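Local structure of beta-glucanase (Bacteroides thetaiotaomicron, 6EUG) at residues H101-K113 / W126-R140. The protein is probably a glycoside hydrolase, its family 43 domain acting as a beta-1,3-galactosidase on arabinogalactan, with the sugar mimic glucoimidazole bound in this domain. Sequence-based numbering, arbitrary orientation. Where two conformers were deposited one is given.
With GIM (glucoimidazole), chain B.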
# COMPACT_ATOMS: atom_id res chain seq x y z
N HIS A 101 -14.01 4.32 -19.83
CA HIS A 101 -13.47 3.11 -19.14
C HIS A 101 -12.95 3.49 -17.75
O HIS A 101 -12.45 4.61 -17.55
CB HIS A 101 -12.34 2.50 -19.96
CG HIS A 101 -11.98 1.10 -19.56
ND1 HIS A 101 -11.08 0.82 -18.56
CD2 HIS A 101 -12.40 -0.10 -20.04
CE1 HIS A 101 -10.97 -0.50 -18.42
NE2 HIS A 101 -11.75 -1.08 -19.33
N ASP A 102 -13.05 2.57 -16.80
CA ASP A 102 -12.62 2.84 -15.42
C ASP A 102 -11.14 3.30 -15.38
O ASP A 102 -10.80 4.18 -14.58
CB ASP A 102 -12.77 1.59 -14.50
CG ASP A 102 -14.21 1.33 -14.03
OD1 ASP A 102 -15.16 2.06 -14.43
OD2 ASP A 102 -14.38 0.34 -13.23
N ILE A 103 -10.28 2.71 -16.21
CA ILE A 103 -8.85 3.13 -16.26
C ILE A 103 -8.46 3.97 -17.49
O ILE A 103 -7.30 3.97 -17.93
CB ILE A 103 -7.86 1.97 -16.01
CG1 ILE A 103 -7.99 0.84 -17.03
CG2 ILE A 103 -8.05 1.43 -14.59
CD1 ILE A 103 -6.77 -0.08 -17.06
N GLU A 104 -9.43 4.71 -18.02
CA GLU A 104 -9.16 5.62 -19.14
C GLU A 104 -8.09 6.65 -18.78
O GLU A 104 -7.99 7.08 -17.60
CB GLU A 104 -10.44 6.30 -19.62
CG GLU A 104 -11.07 7.32 -18.71
CD GLU A 104 -12.35 7.87 -19.31
OE1 GLU A 104 -13.35 7.85 -18.56
OE2 GLU A 104 -12.34 8.24 -20.54
N LYS A 105 -7.30 7.04 -19.78
CA LYS A 105 -6.27 8.07 -19.58
C LYS A 105 -6.90 9.31 -18.92
O LYS A 105 -7.98 9.79 -19.34
CB LYS A 105 -5.58 8.47 -20.89
CG LYS A 105 -4.27 9.23 -20.70
CD LYS A 105 -3.73 9.79 -21.99
CE LYS A 105 -2.83 11.00 -21.74
NZ LYS A 105 -1.44 10.54 -21.79
N GLY A 106 -6.22 9.81 -17.89
CA GLY A 106 -6.75 10.85 -17.00
C GLY A 106 -7.12 10.33 -15.62
O GLY A 106 -7.24 11.14 -14.69
N CYS A 107 -7.31 9.01 -15.48
CA CYS A 107 -7.51 8.41 -14.13
C CYS A 107 -6.23 8.43 -13.27
O CYS A 107 -5.10 8.54 -13.79
CB CYS A 107 -8.06 6.98 -14.27
SG CYS A 107 -6.80 5.75 -14.72
N ILE A 108 -6.39 8.35 -11.95
CA ILE A 108 -5.25 8.23 -11.02
C ILE A 108 -5.04 6.74 -10.70
O ILE A 108 -6.00 6.05 -10.36
CB ILE A 108 -5.53 9.03 -9.73
CG1 ILE A 108 -5.49 10.55 -10.02
CG2 ILE A 108 -4.62 8.68 -8.58
CD1 ILE A 108 -6.10 11.37 -8.90
N MET A 109 -3.80 6.28 -10.82
CA MET A 109 -3.40 4.92 -10.52
C MET A 109 -2.21 5.00 -9.56
O MET A 109 -1.13 5.47 -9.96
CB MET A 109 -2.99 4.22 -11.82
CG MET A 109 -4.14 4.03 -12.80
SD MET A 109 -3.46 3.36 -14.32
CE MET A 109 -4.54 1.99 -14.70
N GLU A 110 -2.41 4.57 -8.30
CA GLU A 110 -1.40 4.65 -7.23
C GLU A 110 -1.17 3.34 -6.45
O GLU A 110 -2.05 2.47 -6.36
CB GLU A 110 -1.73 5.77 -6.23
CG GLU A 110 -1.63 7.16 -6.85
CD GLU A 110 -1.99 8.32 -5.93
OE1 GLU A 110 -2.37 8.10 -4.75
OE2 GLU A 110 -1.92 9.49 -6.42
N ARG A 111 0.05 3.22 -5.95
CA ARG A 111 0.44 2.19 -4.99
C ARG A 111 0.13 0.77 -5.46
O ARG A 111 -0.37 -0.05 -4.70
CB ARG A 111 -0.11 2.52 -3.59
CG ARG A 111 0.50 3.78 -2.98
CD ARG A 111 0.16 4.02 -1.50
NE ARG A 111 0.74 5.29 -1.06
CZ ARG A 111 2.02 5.48 -0.70
NH1 ARG A 111 2.87 4.48 -0.61
NH2 ARG A 111 2.45 6.71 -0.37
N PRO A 112 0.54 0.43 -6.71
CA PRO A 112 0.31 -0.93 -7.17
C PRO A 112 1.06 -2.00 -6.38
O PRO A 112 2.19 -1.75 -5.91
CB PRO A 112 0.86 -0.90 -8.60
CG PRO A 112 2.01 0.09 -8.50
CD PRO A 112 1.47 1.16 -7.59
N LYS A 113 0.47 -3.18 -6.30
CA LYS A 113 1.11 -4.37 -5.71
C LYS A 113 0.73 -5.59 -6.53
O LYS A 113 -0.39 -5.69 -7.01
CB LYS A 113 0.70 -4.58 -4.24
CG LYS A 113 0.88 -3.34 -3.34
CD LYS A 113 2.36 -3.07 -3.06
CE LYS A 113 2.56 -1.77 -2.30
NZ LYS A 113 2.22 -0.55 -3.15
N TRP A 126 -3.28 -5.46 -7.64
CA TRP A 126 -4.27 -4.56 -7.06
C TRP A 126 -3.64 -3.18 -6.99
O TRP A 126 -2.41 -3.04 -6.83
CB TRP A 126 -4.70 -5.02 -5.64
CG TRP A 126 -5.66 -6.23 -5.64
CD1 TRP A 126 -5.32 -7.54 -5.71
CD2 TRP A 126 -7.10 -6.20 -5.53
NE1 TRP A 126 -6.44 -8.32 -5.66
CE2 TRP A 126 -7.54 -7.54 -5.51
CE3 TRP A 126 -8.04 -5.17 -5.43
CZ2 TRP A 126 -8.90 -7.88 -5.45
CZ3 TRP A 126 -9.39 -5.51 -5.35
CH2 TRP A 126 -9.80 -6.87 -5.35
N LEU A 127 -4.47 -2.15 -7.12
CA LEU A 127 -4.00 -0.76 -7.05
C LEU A 127 -5.11 0.18 -6.57
O LEU A 127 -6.28 -0.18 -6.64
CB LEU A 127 -3.42 -0.34 -8.41
CG LEU A 127 -4.43 -0.37 -9.55
CD1 LEU A 127 -4.24 0.84 -10.44
CD2 LEU A 127 -4.37 -1.64 -10.39
N HIS A 128 -4.72 1.38 -6.13
CA HIS A 128 -5.64 2.48 -5.80
C HIS A 128 -6.02 3.20 -7.08
O HIS A 128 -5.15 3.65 -7.79
CB HIS A 128 -4.91 3.42 -4.82
CG HIS A 128 -5.64 4.70 -4.47
ND1 HIS A 128 -4.99 5.75 -3.86
CD2 HIS A 128 -6.93 5.09 -4.63
CE1 HIS A 128 -5.84 6.75 -3.70
NE2 HIS A 128 -7.03 6.37 -4.14
N LEU A 129 -7.33 3.25 -7.38
CA LEU A 129 -7.87 3.93 -8.55
C LEU A 129 -8.78 5.10 -8.14
O LEU A 129 -9.63 4.94 -7.27
CB LEU A 129 -8.70 2.96 -9.41
CG LEU A 129 -9.37 3.53 -10.68
CD1 LEU A 129 -8.33 3.98 -11.72
CD2 LEU A 129 -10.29 2.50 -11.29
N GLU A 130 -8.62 6.26 -8.80
CA GLU A 130 -9.61 7.32 -8.78
C GLU A 130 -10.00 7.62 -10.24
O GLU A 130 -9.14 7.78 -11.13
CB GLU A 130 -9.07 8.60 -8.11
CG GLU A 130 -8.54 8.42 -6.68
CD GLU A 130 -9.59 8.21 -5.60
OE1 GLU A 130 -10.79 8.43 -5.86
OE2 GLU A 130 -9.19 7.86 -4.44
N LEU A 131 -11.32 7.64 -10.48
CA LEU A 131 -11.87 7.82 -11.81
C LEU A 131 -11.54 9.21 -12.37
O LEU A 131 -11.45 10.19 -11.63
CB LEU A 131 -13.39 7.59 -11.79
CG LEU A 131 -13.92 6.24 -11.31
CD1 LEU A 131 -15.45 6.23 -11.22
CD2 LEU A 131 -13.45 5.12 -12.22
N LYS A 132 -11.30 9.25 -13.68
CA LYS A 132 -11.01 10.49 -14.40
C LYS A 132 -11.99 11.57 -14.06
O LYS A 132 -13.21 11.36 -14.08
CB LYS A 132 -11.05 10.22 -15.93
CG LYS A 132 -10.89 11.47 -16.81
CD LYS A 132 -10.97 11.18 -18.31
CE LYS A 132 -10.74 12.48 -19.12
NZ LYS A 132 -11.03 12.29 -20.56
N GLY A 133 -11.44 12.74 -13.73
CA GLY A 133 -12.23 13.95 -13.51
C GLY A 133 -12.92 14.06 -12.17
O GLY A 133 -13.66 15.04 -11.96
N GLN A 134 -12.73 13.07 -11.28
CA GLN A 134 -13.43 13.02 -9.99
C GLN A 134 -12.54 13.28 -8.77
O GLN A 134 -12.95 13.05 -7.63
CB GLN A 134 -14.23 11.69 -9.86
CG GLN A 134 -15.19 11.49 -11.02
CD GLN A 134 -16.27 10.46 -10.77
OE1 GLN A 134 -16.84 10.37 -9.68
NE2 GLN A 134 -16.59 9.68 -11.80
N GLY A 135 -11.33 13.81 -8.98
CA GLY A 135 -10.39 14.07 -7.87
C GLY A 135 -10.06 12.77 -7.12
O GLY A 135 -9.83 11.74 -7.73
N TYR A 136 -10.04 12.82 -5.80
CA TYR A 136 -9.88 11.61 -4.96
C TYR A 136 -11.23 11.14 -4.31
O TYR A 136 -11.24 10.36 -3.36
CB TYR A 136 -8.77 11.84 -3.90
CG TYR A 136 -7.34 11.78 -4.43
CD1 TYR A 136 -6.72 12.91 -4.94
CD2 TYR A 136 -6.60 10.60 -4.39
CE1 TYR A 136 -5.41 12.88 -5.43
CE2 TYR A 136 -5.29 10.55 -4.89
CZ TYR A 136 -4.69 11.71 -5.40
OH TYR A 136 -3.40 11.72 -5.91
N GLY A 137 -12.36 11.60 -4.85
CA GLY A 137 -13.68 11.19 -4.39
C GLY A 137 -14.01 9.70 -4.41
O GLY A 137 -14.43 9.16 -3.40
N PRO A 138 -13.86 9.03 -5.57
CA PRO A 138 -14.31 7.64 -5.67
C PRO A 138 -13.72 6.61 -4.68
O PRO A 138 -14.40 5.67 -4.29
CB PRO A 138 -14.02 7.27 -7.14
CG PRO A 138 -14.11 8.58 -7.85
CD PRO A 138 -13.54 9.60 -6.90
N ALA A 139 -12.43 6.76 -4.33
CA ALA A 139 -11.75 5.93 -3.34
C ALA A 139 -11.92 4.45 -3.60
O ALA A 139 -12.46 3.72 -2.75
CB ALA A 139 -12.20 6.32 -1.92
N ARG A 140 -11.47 4.01 -4.78
CA ARG A 140 -11.61 2.62 -5.21
C ARG A 140 -10.30 1.79 -5.19
O ARG A 140 -9.17 2.34 -5.24
CB ARG A 140 -12.16 2.56 -6.63
CG ARG A 140 -13.57 3.12 -6.84
CD ARG A 140 -14.07 2.86 -8.26
NE ARG A 140 -15.47 3.26 -8.43
CZ ARG A 140 -16.24 2.93 -9.45
NH1 ARG A 140 -15.81 2.13 -10.41
NH2 ARG A 140 -17.48 3.39 -9.50
C1 GIM B . -0.87 10.61 0.00
C2 GIM B . -0.63 9.21 -0.41
N10 GIM B . -0.87 11.69 -0.81
C3 GIM B . 0.00 9.19 -1.82
C4 GIM B . -0.76 10.19 -2.74
C5 GIM B . -0.55 11.63 -2.26
C6 GIM B . -1.35 12.65 -3.06
C7 GIM B . -1.36 12.36 1.25
C8 GIM B . -1.16 12.78 -0.05
N1 GIM B . -1.17 11.02 1.26
O3 GIM B . -0.09 7.87 -2.39
O2 GIM B . 0.09 8.54 0.66
O4 GIM B . -2.18 9.91 -2.84
O6 GIM B . -2.75 12.51 -2.79
O HOH W 1 -11.52 6.78 -15.18
O HOH W 2 -17.34 1.72 -12.83
O HOH W 3 -9.64 9.32 -21.52
O HOH W 4 -2.37 5.86 -2.90
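With CG anti to its carbonyl carbon (chi1 -66°) and an extended chain beyond, Glu110 sends its carboxylate to the hydroxyl of Tyr136, whose ring, with chi1 -76°, comes across it at about a right angle. Tyr136 OH donates to Glu110 OE2 at 2.7 Å, on the syn side, carboxylate and ring planes 52° apart. The other oxygen, Glu110 OE1, accepts a bond from glucoimidazole O4 at 2.6 Å and a longer one from O3. Water 4 joins OE1 to His128 ND1, while His128 NE2 donates to Glu130 OE2 at 2.6 Å within the imidazole plane; this second-shell bond fixes the ring's rotation. Ile108 lays CD1 over one Tyr136 face, a CH-pi contact 4.0 Å from the ring centroid. Paired backbone bonds link Ile108 with Glu130 and Glu110 with His128, until a beta bulge shifts the register before Lys113 and Trp126. Within the bulge, Arg111 turns its guanidinium to the ligand, NH2 donating to glucoimidazole O2 at 3.2 Å. On the opposite sheet face, Leu129 CD1 packs against Cys107 SG at 3.8 Å. Asp214 and Gln320 also bind the inhibitor at the centre of the five-bladed beta-propeller of glycoside hydrolase family 43, this hairpin belonging to one blade.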